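Local structure of hypothetical protein (Catenulispora acidiphila, 4H3U) at residues Thr26-Val31 with Ile89-Arg94; Gly54-Asp58 with Ile71-Lys75; Glu102-Gly106 with Ala117-Ala121; Ala112-Val118 with Val143-Leu149. The protein is of unknown function but adopts a ketosteroid isomerase-like (SnoaL-like) fold and may take part in trimethylamine metabolism. All coordinates share one frame; numbering follows the deposited sequence.

Interaction 1 of 4, residues Thr26-Val31 with Ile89-Arg94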
loop_
_atom_site.group_PDB
_atom_site.type_symbol
_atom_site.label_atom_id
_atom_site.label_comp_id
_atom_site.label_asym_id
_atom_site.label_seq_id
_atom_site.Cartn_x
_atom_site.Cartn_y
_atom_site.Cartn_z
ATOM N N THR A 26 -6.044 -18.674 -8.688
ATOM C CA THR A 26 -6.854 -19.193 -7.571
ATOM C C THR A 26 -6.659 -18.384 -6.285
ATOM O O THR A 26 -5.541 -18.264 -5.761
ATOM C CB THR A 26 -6.543 -20.677 -7.260
ATOM O OG1 THR A 26 -6.687 -21.475 -8.439
ATOM C CG2 THR A 26 -7.500 -21.224 -6.199
ATOM N N THR A 27 -7.760 -17.877 -5.753
ATOM C CA THR A 27 -7.728 -17.084 -4.530
ATOM C C THR A 27 -7.725 -17.957 -3.282
ATOM O O THR A 27 -8.605 -18.797 -3.129
ATOM C CB THR A 27 -8.961 -16.173 -4.462
ATOM O OG1 THR A 27 -8.974 -15.324 -5.605
ATOM C CG2 THR A 27 -8.940 -15.316 -3.212
ATOM N N PRO A 28 -6.742 -17.765 -2.378
ATOM C CA PRO A 28 -6.709 -18.554 -1.139
ATOM C C PRO A 28 -8.010 -18.384 -0.343
ATOM O O PRO A 28 -8.534 -17.259 -0.264
ATOM C CB PRO A 28 -5.502 -17.977 -0.398
ATOM C CG PRO A 28 -4.626 -17.493 -1.503
ATOM C CD PRO A 28 -5.535 -16.942 -2.551
ATOM N N GLU A 29 -8.467 -19.429 0.328
ATOM C CA GLU A 29 -9.672 -19.314 1.121
ATOM C C GLU A 29 -9.546 -18.223 2.212
ATOM O O GLU A 29 -10.538 -17.601 2.534
ATOM C CB GLU A 29 -10.046 -20.698 1.675
ATOM C CG GLU A 29 -10.396 -21.683 0.532
ATOM C CD GLU A 29 -11.647 -21.289 -0.286
ATOM O OE1 GLU A 29 -12.703 -20.919 0.295
ATOM O OE2 GLU A 29 -11.605 -21.403 -1.540
ATOM N N ILE A 30 -8.350 -18.068 2.789
ATOM C CA ILE A 30 -8.156 -17.070 3.830
ATOM C C ILE A 30 -8.455 -15.661 3.305
ATOM O O ILE A 30 -8.957 -14.804 4.049
ATOM C CB ILE A 30 -6.743 -17.161 4.469
ATOM C CG1 ILE A 30 -6.651 -16.307 5.730
ATOM C CG2 ILE A 30 -5.646 -16.746 3.514
ATOM C CD1 ILE A 30 -7.634 -16.638 6.811
ATOM N N VAL A 31 -8.152 -15.424 2.022
ATOM C CA VAL A 31 -8.446 -14.142 1.393
ATOM C C VAL A 31 -9.960 -13.943 1.277
ATOM O O VAL A 31 -10.488 -12.873 1.586
ATOM C CB VAL A 31 -7.738 -14.004 0.078
ATOM C CG1 VAL A 31 -8.111 -12.732 -0.637
ATOM C CG2 VAL A 31 -6.211 -14.062 0.303
ATOM N N ILE A 89 -12.231 -8.557 -3.780
ATOM C CA ILE A 89 -10.941 -9.034 -4.209
ATOM C C ILE A 89 -10.759 -8.877 -5.710
ATOM O O ILE A 89 -11.554 -9.415 -6.492
ATOM C CB ILE A 89 -10.813 -10.518 -3.828
ATOM C CG1 ILE A 89 -11.027 -10.735 -2.316
ATOM C CG2 ILE A 89 -9.455 -11.072 -4.262
ATOM C CD1 ILE A 89 -10.102 -9.910 -1.432
ATOM N N THR A 90 -9.711 -8.184 -6.093
ATOM C CA THR A 90 -9.307 -8.031 -7.480
ATOM C C THR A 90 -8.453 -9.220 -7.882
ATOM O O THR A 90 -8.738 -9.889 -8.888
ATOM C CB THR A 90 -8.553 -6.725 -7.703
ATOM O OG1 THR A 90 -9.361 -5.647 -7.236
ATOM C CG2 THR A 90 -8.253 -6.522 -9.177
ATOM N N LYS A 91 -7.407 -9.507 -7.096
ATOM C CA LYS A 91 -6.575 -10.685 -7.301
ATOM C C LYS A 91 -5.767 -10.924 -6.042
ATOM O O LYS A 91 -5.641 -10.034 -5.234
ATOM C CB LYS A 91 -5.699 -10.579 -8.538
ATOM C CG LYS A 91 -4.679 -9.506 -8.436
ATOM C CD LYS A 91 -3.755 -9.344 -9.655
ATOM C CE LYS A 91 -4.507 -8.891 -10.883
ATOM N NZ LYS A 91 -3.550 -8.789 -12.026
ATOM N N ALA A 92 -5.288 -12.129 -5.861
ATOM C CA ALA A 92 -4.479 -12.438 -4.724
ATOM C C ALA A 92 -3.536 -13.553 -5.099
ATOM O O ALA A 92 -3.848 -14.354 -5.976
ATOM C CB ALA A 92 -5.323 -12.814 -3.517
ATOM N N TYR A 93 -2.386 -13.624 -4.422
ATOM C CA TYR A 93 -1.342 -14.580 -4.733
ATOM C C TYR A 93 -0.481 -14.900 -3.507
ATOM O O TYR A 93 -0.064 -14.009 -2.784
ATOM C CB TYR A 93 -0.545 -14.054 -5.941
ATOM C CG TYR A 93 -0.343 -12.529 -6.037
ATOM C CD1 TYR A 93 0.809 -11.911 -5.539
ATOM C CD2 TYR A 93 -1.310 -11.718 -6.658
ATOM C CE1 TYR A 93 0.960 -10.544 -5.639
ATOM C CE2 TYR A 93 -1.137 -10.358 -6.766
ATOM C CZ TYR A 93 -0.004 -9.778 -6.248
ATOM O OH TYR A 93 0.187 -8.434 -6.350
ATOM N N ARG A 94 -0.161 -16.180 -3.326
ATOM C CA ARG A 94 0.571 -16.707 -2.191
ATOM C C ARG A 94 1.993 -17.076 -2.611
ATOM O O ARG A 94 2.193 -17.686 -3.654
ATOM C CB ARG A 94 -0.098 -18.039 -1.679
ATOM C CG ARG A 94 0.703 -18.661 -0.534
ATOM C CD ARG A 94 0.097 -19.891 0.121
ATOM N NE ARG A 94 -1.109 -19.586 0.889
ATOM C CZ ARG A 94 -1.166 -19.156 2.152
ATOM N NH1 ARG A 94 -2.357 -18.992 2.711
ATOM N NH2 ARG A 94 -0.083 -18.867 2.859
HETATM O O HOH W 1 -3.323 -16.992 -6.735
HETATM O O HOH W 2 -6.798 -14.193 -7.349
#

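Interaction 2 of 4, residues Gly54-Asp58 with Ile71-Lys75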
loop_
_atom_site.group_PDB
_atom_site.type_symbol
_atom_site.label_atom_id
_atom_site.label_comp_id
_atom_site.label_asym_id
_atom_site.label_seq_id
_atom_site.Cartn_x
_atom_site.Cartn_y
_atom_site.Cartn_z
ATOM N N GLY A 54 -1.401 -12.114 16.883
ATOM C CA GLY A 54 -1.440 -11.557 15.552
ATOM C C GLY A 54 -1.547 -10.039 15.568
ATOM O O GLY A 54 -2.161 -9.464 16.454
ATOM N N THR A 55 -0.982 -9.415 14.553
ATOM C CA THR A 55 -1.010 -7.964 14.426
ATOM C C THR A 55 -1.771 -7.505 13.184
ATOM O O THR A 55 -1.818 -8.189 12.162
ATOM C CB THR A 55 0.423 -7.391 14.384
ATOM O OG1 THR A 55 1.124 -7.921 13.265
ATOM C CG2 THR A 55 1.160 -7.731 15.665
ATOM N N TYR A 56 -2.348 -6.307 13.306
ATOM C CA TYR A 56 -3.069 -5.689 12.231
ATOM C C TYR A 56 -2.618 -4.222 12.199
ATOM O O TYR A 56 -2.731 -3.510 13.200
ATOM C CB TYR A 56 -4.612 -5.766 12.483
ATOM C CG TYR A 56 -5.467 -5.593 11.244
ATOM C CD1 TYR A 56 -6.216 -6.654 10.747
ATOM C CD2 TYR A 56 -5.503 -4.387 10.533
ATOM C CE1 TYR A 56 -6.915 -6.555 9.592
ATOM C CE2 TYR A 56 -6.177 -4.309 9.339
ATOM C CZ TYR A 56 -6.884 -5.417 8.864
ATOM O OH TYR A 56 -7.517 -5.388 7.635
ATOM N N VAL A 57 -2.119 -3.754 11.062
ATOM C CA VAL A 57 -1.702 -2.375 10.878
ATOM C C VAL A 57 -2.409 -1.799 9.657
ATOM O O VAL A 57 -2.266 -2.313 8.573
ATOM C CB VAL A 57 -0.172 -2.268 10.691
ATOM C CG1 VAL A 57 0.199 -0.804 10.485
ATOM C CG2 VAL A 57 0.550 -2.850 11.894
ATOM N N ASP A 58 -3.098 -0.666 9.859
ATOM C CA ASP A 58 -3.649 0.137 8.772
ATOM C C ASP A 58 -2.714 1.317 8.610
ATOM O O ASP A 58 -2.653 2.190 9.478
ATOM C CB ASP A 58 -5.084 0.559 9.053
ATOM C CG ASP A 58 -5.685 1.383 7.957
ATOM O OD1 ASP A 58 -4.983 2.269 7.402
ATOM O OD2 ASP A 58 -6.896 1.183 7.656
ATOM N N ILE A 71 -8.410 -6.666 17.244
ATOM C CA ILE A 71 -8.623 -6.750 15.782
ATOM C C ILE A 71 -10.122 -6.751 15.445
ATOM O O ILE A 71 -10.577 -5.999 14.572
ATOM C CB ILE A 71 -7.865 -7.893 15.165
ATOM C CG1 ILE A 71 -6.345 -7.624 15.265
ATOM C CG2 ILE A 71 -8.294 -8.133 13.711
ATOM C CD1 ILE A 71 -5.456 -8.804 14.902
ATOM N N SER A 72 -10.921 -7.553 16.163
ATOM C CA SER A 72 -12.359 -7.475 16.009
ATOM C C SER A 72 -12.826 -6.035 16.340
ATOM O O SER A 72 -13.696 -5.480 15.654
ATOM C CB SER A 72 -12.995 -8.466 16.938
ATOM O OG SER A 72 -12.713 -9.778 16.540
ATOM N N GLY A 73 -12.237 -5.412 17.361
ATOM C CA GLY A 73 -12.537 -4.034 17.704
ATOM C C GLY A 73 -12.249 -3.050 16.601
ATOM O O GLY A 73 -12.945 -2.020 16.512
ATOM N N TRP A 74 -11.275 -3.309 15.730
ATOM C CA TRP A 74 -10.983 -2.448 14.588
ATOM C C TRP A 74 -12.091 -2.542 13.535
ATOM O O TRP A 74 -12.475 -1.519 12.971
ATOM C CB TRP A 74 -9.594 -2.797 14.015
ATOM C CG TRP A 74 -9.216 -2.045 12.763
ATOM C CD1 TRP A 74 -8.910 -2.593 11.560
ATOM C CD2 TRP A 74 -9.068 -0.621 12.608
ATOM N NE1 TRP A 74 -8.579 -1.615 10.663
ATOM C CE2 TRP A 74 -8.711 -0.389 11.271
ATOM C CE3 TRP A 74 -9.272 0.488 13.449
ATOM C CZ2 TRP A 74 -8.458 0.889 10.778
ATOM C CZ3 TRP A 74 -9.037 1.738 12.959
ATOM C CH2 TRP A 74 -8.657 1.951 11.641
ATOM N N LYS A 75 -12.637 -3.724 13.296
ATOM C CA LYS A 75 -13.811 -3.839 12.429
ATOM C C LYS A 75 -14.967 -3.068 13.050
ATOM O O LYS A 75 -15.670 -2.328 12.338
ATOM C CB LYS A 75 -14.131 -5.307 12.194
ATOM C CG LYS A 75 -15.514 -5.582 11.538
ATOM C CD LYS A 75 -15.751 -4.934 10.208
ATOM C CE LYS A 75 -17.092 -5.465 9.625
ATOM N NZ LYS A 75 -17.557 -4.641 8.492
HETATM O O HOH W 3 -7.963 -1.340 7.798
#

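Interaction 3 of 4, residues Glu102-Gly106 with Ala117-Ala121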
loop_
_atom_site.group_PDB
_atom_site.type_symbol
_atom_site.label_atom_id
_atom_site.label_comp_id
_atom_site.label_asym_id
_atom_site.label_seq_id
_atom_site.Cartn_x
_atom_site.Cartn_y
_atom_site.Cartn_z
ATOM N N GLU A 102 -4.755 -7.753 -3.714
ATOM C CA GLU A 102 -5.148 -6.521 -4.374
ATOM C C GLU A 102 -6.693 -6.496 -4.258
ATOM O O GLU A 102 -7.398 -7.393 -4.756
ATOM C CB GLU A 102 -4.729 -6.486 -5.831
ATOM C CG GLU A 102 -3.239 -6.447 -5.963
ATOM C CD GLU A 102 -2.711 -6.283 -7.373
ATOM O OE1 GLU A 102 -3.223 -5.396 -8.107
ATOM O OE2 GLU A 102 -1.721 -6.987 -7.723
ATOM N N ALA A 103 -7.217 -5.496 -3.568
ATOM C CA ALA A 103 -8.643 -5.377 -3.305
ATOM C C ALA A 103 -9.126 -4.007 -3.608
ATOM O O ALA A 103 -8.353 -3.113 -3.962
ATOM C CB ALA A 103 -8.912 -5.675 -1.842
ATOM N N VAL A 104 -10.449 -3.836 -3.539
ATOM C CA VAL A 104 -11.076 -2.515 -3.563
ATOM C C VAL A 104 -11.813 -2.371 -2.246
ATOM O O VAL A 104 -12.616 -3.214 -1.871
ATOM C CB VAL A 104 -12.045 -2.316 -4.756
ATOM C CG1 VAL A 104 -12.736 -0.956 -4.690
ATOM C CG2 VAL A 104 -11.293 -2.455 -6.059
ATOM N N TYR A 105 -11.513 -1.273 -1.573
ATOM C CA TYR A 105 -12.100 -0.899 -0.293
ATOM C C TYR A 105 -13.051 0.277 -0.494
ATOM O O TYR A 105 -12.655 1.312 -0.999
ATOM C CB TYR A 105 -10.983 -0.501 0.650
ATOM C CG TYR A 105 -11.393 0.108 1.962
ATOM C CD1 TYR A 105 -12.560 -0.283 2.602
ATOM C CD2 TYR A 105 -10.699 1.146 2.514
ATOM C CE1 TYR A 105 -12.968 0.322 3.792
ATOM C CE2 TYR A 105 -11.020 1.667 3.766
ATOM C CZ TYR A 105 -12.128 1.221 4.417
ATOM O OH TYR A 105 -12.475 1.768 5.629
ATOM N N GLY A 106 -14.293 0.080 -0.115
ATOM C CA GLY A 106 -15.305 1.108 -0.289
ATOM C C GLY A 106 -16.208 1.250 0.912
ATOM O O GLY A 106 -16.336 0.354 1.750
ATOM N N ALA A 117 -14.466 4.583 -3.059
ATOM C CA ALA A 117 -13.946 3.219 -3.368
ATOM C C ALA A 117 -12.519 3.425 -3.852
ATOM O O ALA A 117 -12.291 4.199 -4.781
ATOM C CB ALA A 117 -14.796 2.472 -4.362
ATOM N N VAL A 118 -11.553 2.725 -3.233
ATOM C CA VAL A 118 -10.157 2.867 -3.608
ATOM C C VAL A 118 -9.496 1.497 -3.701
ATOM O O VAL A 118 -9.857 0.560 -2.974
ATOM C CB VAL A 118 -9.379 3.716 -2.583
ATOM C CG1 VAL A 118 -9.869 5.175 -2.567
ATOM C CG2 VAL A 118 -9.411 3.145 -1.158
ATOM N N PRO A 119 -8.438 1.387 -4.514
ATOM C CA PRO A 119 -7.640 0.165 -4.491
ATOM C C PRO A 119 -6.858 0.068 -3.164
ATOM O O PRO A 119 -6.343 1.051 -2.644
ATOM C CB PRO A 119 -6.692 0.324 -5.683
ATOM C CG PRO A 119 -6.596 1.804 -5.900
ATOM C CD PRO A 119 -7.938 2.352 -5.505
HETATM N N MSE A 120 -6.672 -1.147 -2.692
HETATM C CA MSE A 120 -5.930 -1.378 -1.480
HETATM C C MSE A 120 -5.031 -2.542 -1.736
HETATM O O MSE A 120 -5.321 -3.412 -2.568
HETATM C CB MSE A 120 -6.906 -1.637 -0.323
HETATM C CG MSE A 120 -6.263 -1.764 1.077
HETATM SE SE MSE A 120 -7.610 -1.785 2.540
HETATM C CE MSE A 120 -8.656 -3.131 1.553
ATOM N N ALA A 121 -3.885 -2.481 -1.064
ATOM C CA ALA A 121 -2.909 -3.606 -1.045
ATOM C C ALA A 121 -2.866 -4.094 0.390
ATOM O O ALA A 121 -2.556 -3.321 1.309
ATOM C CB ALA A 121 -1.533 -3.150 -1.538
#

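Interaction 4 of 4, residues Ala112-Val118 with Val143-Leu149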
loop_
_atom_site.group_PDB
_atom_site.type_symbol
_atom_site.label_atom_id
_atom_site.label_comp_id
_atom_site.label_asym_id
_atom_site.label_seq_id
_atom_site.Cartn_x
_atom_site.Cartn_y
_atom_site.Cartn_z
ATOM N N ALA A 112 -20.135 12.401 5.729
ATOM C CA ALA A 112 -19.380 12.972 4.590
ATOM C C ALA A 112 -20.313 13.163 3.418
ATOM O O ALA A 112 -21.288 12.400 3.249
ATOM C CB ALA A 112 -18.262 12.013 4.155
ATOM N N PRO A 113 -19.996 14.116 2.530
ATOM C CA PRO A 113 -20.877 14.311 1.380
ATOM C C PRO A 113 -21.142 13.097 0.455
ATOM O O PRO A 113 -22.278 12.881 0.043
ATOM C CB PRO A 113 -20.175 15.424 0.616
ATOM C CG PRO A 113 -19.474 16.236 1.665
ATOM C CD PRO A 113 -19.032 15.214 2.679
ATOM N N THR A 114 -20.102 12.307 0.167
ATOM C CA THR A 114 -20.212 11.239 -0.791
ATOM C C THR A 114 -19.439 9.994 -0.331
ATOM O O THR A 114 -18.568 10.129 0.519
ATOM C CB THR A 114 -19.702 11.707 -2.161
ATOM O OG1 THR A 114 -18.507 12.458 -1.983
ATOM C CG2 THR A 114 -20.678 12.602 -2.874
ATOM N N PRO A 115 -19.721 8.835 -0.935
ATOM C CA PRO A 115 -18.987 7.593 -0.639
ATOM C C PRO A 115 -17.652 7.564 -1.408
ATOM O O PRO A 115 -17.336 8.462 -2.194
ATOM C CB PRO A 115 -19.940 6.515 -1.128
ATOM C CG PRO A 115 -20.636 7.162 -2.288
ATOM C CD PRO A 115 -20.831 8.594 -1.880
ATOM N N PHE A 116 -16.895 6.500 -1.158
ATOM C CA PHE A 116 -15.597 6.291 -1.800
ATOM C C PHE A 116 -15.394 4.811 -2.150
ATOM O O PHE A 116 -16.028 3.932 -1.561
ATOM C CB PHE A 116 -14.454 6.734 -0.849
ATOM C CG PHE A 116 -14.247 5.807 0.345
ATOM C CD1 PHE A 116 -13.378 4.733 0.270
ATOM C CD2 PHE A 116 -14.955 6.004 1.522
ATOM C CE1 PHE A 116 -13.239 3.862 1.356
ATOM C CE2 PHE A 116 -14.826 5.154 2.603
ATOM C CZ PHE A 116 -13.959 4.051 2.507
ATOM N N ALA A 117 -14.466 4.583 -3.059
ATOM C CA ALA A 117 -13.946 3.219 -3.368
ATOM C C ALA A 117 -12.519 3.425 -3.852
ATOM O O ALA A 117 -12.291 4.199 -4.781
ATOM C CB ALA A 117 -14.796 2.472 -4.362
ATOM N N VAL A 118 -11.553 2.725 -3.233
ATOM C CA VAL A 118 -10.157 2.867 -3.608
ATOM C C VAL A 118 -9.496 1.497 -3.701
ATOM O O VAL A 118 -9.857 0.560 -2.974
ATOM C CB VAL A 118 -9.379 3.716 -2.583
ATOM C CG1 VAL A 118 -9.869 5.175 -2.567
ATOM C CG2 VAL A 118 -9.411 3.145 -1.158
ATOM N N VAL A 143 -9.429 8.617 -0.725
ATOM C CA VAL A 143 -10.610 8.402 0.107
ATOM C C VAL A 143 -11.285 9.743 0.441
ATOM O O VAL A 143 -12.486 9.942 0.258
ATOM C CB VAL A 143 -10.300 7.654 1.432
ATOM C CG1 VAL A 143 -11.514 7.674 2.384
ATOM C CG2 VAL A 143 -9.886 6.204 1.131
ATOM N N LEU A 144 -10.506 10.649 0.978
ATOM C CA LEU A 144 -11.056 11.945 1.407
ATOM C C LEU A 144 -11.575 12.754 0.225
ATOM O O LEU A 144 -12.644 13.386 0.317
ATOM C CB LEU A 144 -10.033 12.730 2.207
ATOM C CG LEU A 144 -9.561 12.052 3.496
ATOM C CD1 LEU A 144 -8.456 12.892 4.167
ATOM C CD2 LEU A 144 -10.702 11.709 4.449
ATOM N N ALA A 145 -10.820 12.825 -0.862
ATOM C CA ALA A 145 -11.258 13.582 -2.031
ATOM C C ALA A 145 -12.577 13.008 -2.599
ATOM O O ALA A 145 -13.499 13.772 -2.881
ATOM C CB ALA A 145 -10.173 13.605 -3.101
ATOM N N GLN A 146 -12.642 11.681 -2.757
ATOM C CA GLN A 146 -13.862 11.090 -3.268
ATOM C C GLN A 146 -15.051 11.425 -2.369
ATOM O O GLN A 146 -16.182 11.481 -2.849
ATOM C CB GLN A 146 -13.718 9.577 -3.423
ATOM C CG GLN A 146 -12.877 9.167 -4.599
ATOM C CD GLN A 146 -12.855 7.658 -4.663
ATOM O OE1 GLN A 146 -13.901 6.997 -4.639
ATOM N NE2 GLN A 146 -11.677 7.091 -4.812
ATOM N N SER A 147 -14.761 11.458 -1.070
ATOM C CA SER A 147 -15.797 11.663 -0.047
ATOM C C SER A 147 -16.274 13.093 0.080
ATOM O O SER A 147 -17.234 13.356 0.802
ATOM C CB SER A 147 -15.282 11.238 1.348
ATOM O OG SER A 147 -14.942 9.849 1.400
ATOM N N GLY A 148 -15.592 14.015 -0.593
ATOM C CA GLY A 148 -15.906 15.424 -0.495
ATOM C C GLY A 148 -15.473 16.024 0.824
ATOM O O GLY A 148 -16.024 17.046 1.232
ATOM N N LEU A 149 -14.444 15.462 1.449
ATOM C CA LEU A 149 -13.915 15.939 2.711
ATOM C C LEU A 149 -12.637 16.694 2.478
ATOM O O LEU A 149 -11.938 16.470 1.480
ATOM C CB LEU A 149 -13.610 14.769 3.645
ATOM C CG LEU A 149 -14.842 14.005 4.146
ATOM C CD1 LEU A 149 -14.417 12.724 4.847
ATOM C CD2 LEU A 149 -15.689 14.895 5.029
HETATM O O HOH W 4 -17.151 8.602 2.351
#

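Interaction 1 of 4, residues Thr26-Val31 with Ile89-Arg94
Val31 and Ile89 slant across one another, and CG1 of Val31 lies 3.5 Å from CD1 of Ile89. That branch stands opposite the backbone N of Val31 (chi1 176°), and the second methyl, CG2, falls beside Ala92. The valine thus straddles the alanine methyl, with Val31 CG1 4.0 Å and Val31 CG2 4.1 Å from Ala92 CB. Pro28 adds its ring to the same spot, its CD 4.2 Å from Ala92 CB. Pro28 is also the N-cap of helix 29-39, so the contact seats the first turn of that helix on strand 82-95 around a classic beta bulge in which Thr90 and Lys91 both face Glu102; such helix-on-sheet packing is expected of the ketosteroid isomerase-like fold. Further along, the side chains of Arg94 and Ile30 cross at about a right angle, with NH1 of Arg94 4.1 Å from CG2 of Ile30. The guanidinium is held from elsewhere, its NH2 bonded to Thr126 OG1 and Gly96 O. Two waters bridge the segments: one donates to Thr26 O (2.7 Å) and Ala92 O (2.8 Å); the other accepts from Ala92 N and is hydrogen-bonded to the Thr27 hydroxyl, OG1.

Interaction 2 of 4, residues Gly54-Asp58 with Ile71-Lys75
Gly54 meets Ile71 through its carbonyl, O lying 3.7 Å from the terminal methyl CD1 of the isoleucine. Two residues on, Tyr56 turns into the same helix face and meets two residues of the helix. Its CB rests 3.8 Å from Ile71 CG1, the two side chains crossing at about a right angle, while the ring reaches Trp74. There the indole CD1 stands 3.8 Å above one face of the Tyr56 ring, offset toward the rim, and Tyr56 CE2 approaches Trp74 NE1 to 3.8 Å. The two rings meet obliquely, their planes at 49°. The phenol OH is engaged beyond the contact, by Asp136 OD2 and Trp38 NE1. Asp58 ends the strand: OD2 comes in the indole plane to the edge of Trp74, 3.5 Å from CZ2, with the carboxylate turned 82° to the ring. A bridging water completes this link, donating to Asp58 OD2 (2.7 Å) and accepting from Trp74 NE1 (2.9 Å). Replacing Trp74 by a leucine would probably leave this water without its indole donor and the Tyr56 ring without the indole CD1 over its face. Asp58 keeps further partners in Tyr138 OH, at OD2, and Ile61 N, at OD1. In the fold, strand 54-58 runs between strands 63-66 and 130-138, and helix 68-81 packs against it with segment axes 9.8 Å apart. Leu46 of helix 43-47 lies against Ile71, while Ala63 and Met65 of strand 63-66 touch Trp74.

Interaction 3 of 4, residues Glu102-Gly106 with Ala117-Ala121
Ala103 and Met120 form a hydrogen-bonded antiparallel pair in which both backbones give and take. Ala103 N donates to Met120 O at 3.0 Å in an almost straight bond (177°). Met120 N answers to Ala103 O at 2.9 Å. The next such pair repeats the exchange: Tyr105 N meets Val118 O at 2.8 Å, and Val118 N reaches Tyr105 O at 2.9 Å. Between the two pairs, Val104 faces Pro119 in a non-hydrogen-bonded pair, so the missing N-H of the proline costs this pairing nothing. Carbon donors supplement the oxygens, as where Pro119 CA approaches Ala103 O to 3.4 Å. Glu102, at one end, has its carboxylate satisfied outside the pair, OE2 by Tyr93 OH and OE1 by Gln135 of the second subunit.

On one face Val104 CG1 packs on Ala117 CB (4.0 Å). On the other, Met120, a selenomethionine given in one of its two conformers, is bent at its last torsion (chi3 48°), which brings CE to 3.6 Å from Tyr105 CB. Its selenium stands oblique to the Tyr105 ring, 4.9 Å from the centroid, in a Met-aromatic contact. The hairpin of strands 98-109 and 116-127 lies inside the sheet: strand 82-95 flanks the first, strand 130-138 the second. Helix 140-147 packs on Val118, and Ala121 packs on Tyr137 of the second subunit.

Interaction 4 of 4, residues Ala112-Val118 with Val143-Leu149
Gln146 sends CG out beside its own backbone N (chi1 -74°) and then runs extended, which lays its amide along the backbone of Ala117. There OE1 accepts from Ala117 N at 2.9 Å, and NE2 donates to Ala117 O at 3.0 Å from within its own amide plane. Phe116 takes the crowded position between its backbone N and carbonyl carbon (chi1 71°), presenting a ring face to Val143. Val143 CG1 sits over the ring centre, 3.9 Å from the Phe116 centroid and 11° off the normal, a CH-pi contact; its CG2 turns to Val118 CG1 at 3.8 Å. Putting a leucine in place of Gln146 would probably leave Ala117 N and O without these mates and Ser142 OG without its NE2 donor.

Thr114 fixes the helix end: OG1 donates to Gln146 O at 2.7 Å, on a lone pair in the carbonyl plane, and Thr114 N donates to Ser147 O at 3.1 Å. Ser147 OG and Ser147 N both donate to Val143 O, from opposite faces of its plane, OG at 2.7 Å; a water donates to both Ser147 OG and Thr114 O. Ala112 CB packs on Leu149 CG. Gly148 leaves the helix at positive phi, Gly148 N bonding back to Ala145 O and Leu149 N to Leu144 O: a Schellman motif, which closes helix 140-147 against the turn before strand 116-127.

Interactions 3 and 4 share Ala117 and Val118, with centres about 13 Å apart, so one strand both pairs in the hairpin and receives the C-terminal helix. Interaction 1 joins interaction 3 across neighbouring strands, where Thr90 N lies 2.8 Å from Glu102 O; both contacts also touch the second subunit. Interaction 2 stands apart on the same sheet, its nearest atoms about 6 Å from interaction 3 and its centre about 23 Å from that of interaction 4. A bound cadmium ion lies about 8 Å from the Asp58 side chain, and a cadmium ion, not necessarily the same one, about 5 Å from that of Ala117, near which an acetate, probably from the crystallisation liquor, also binds.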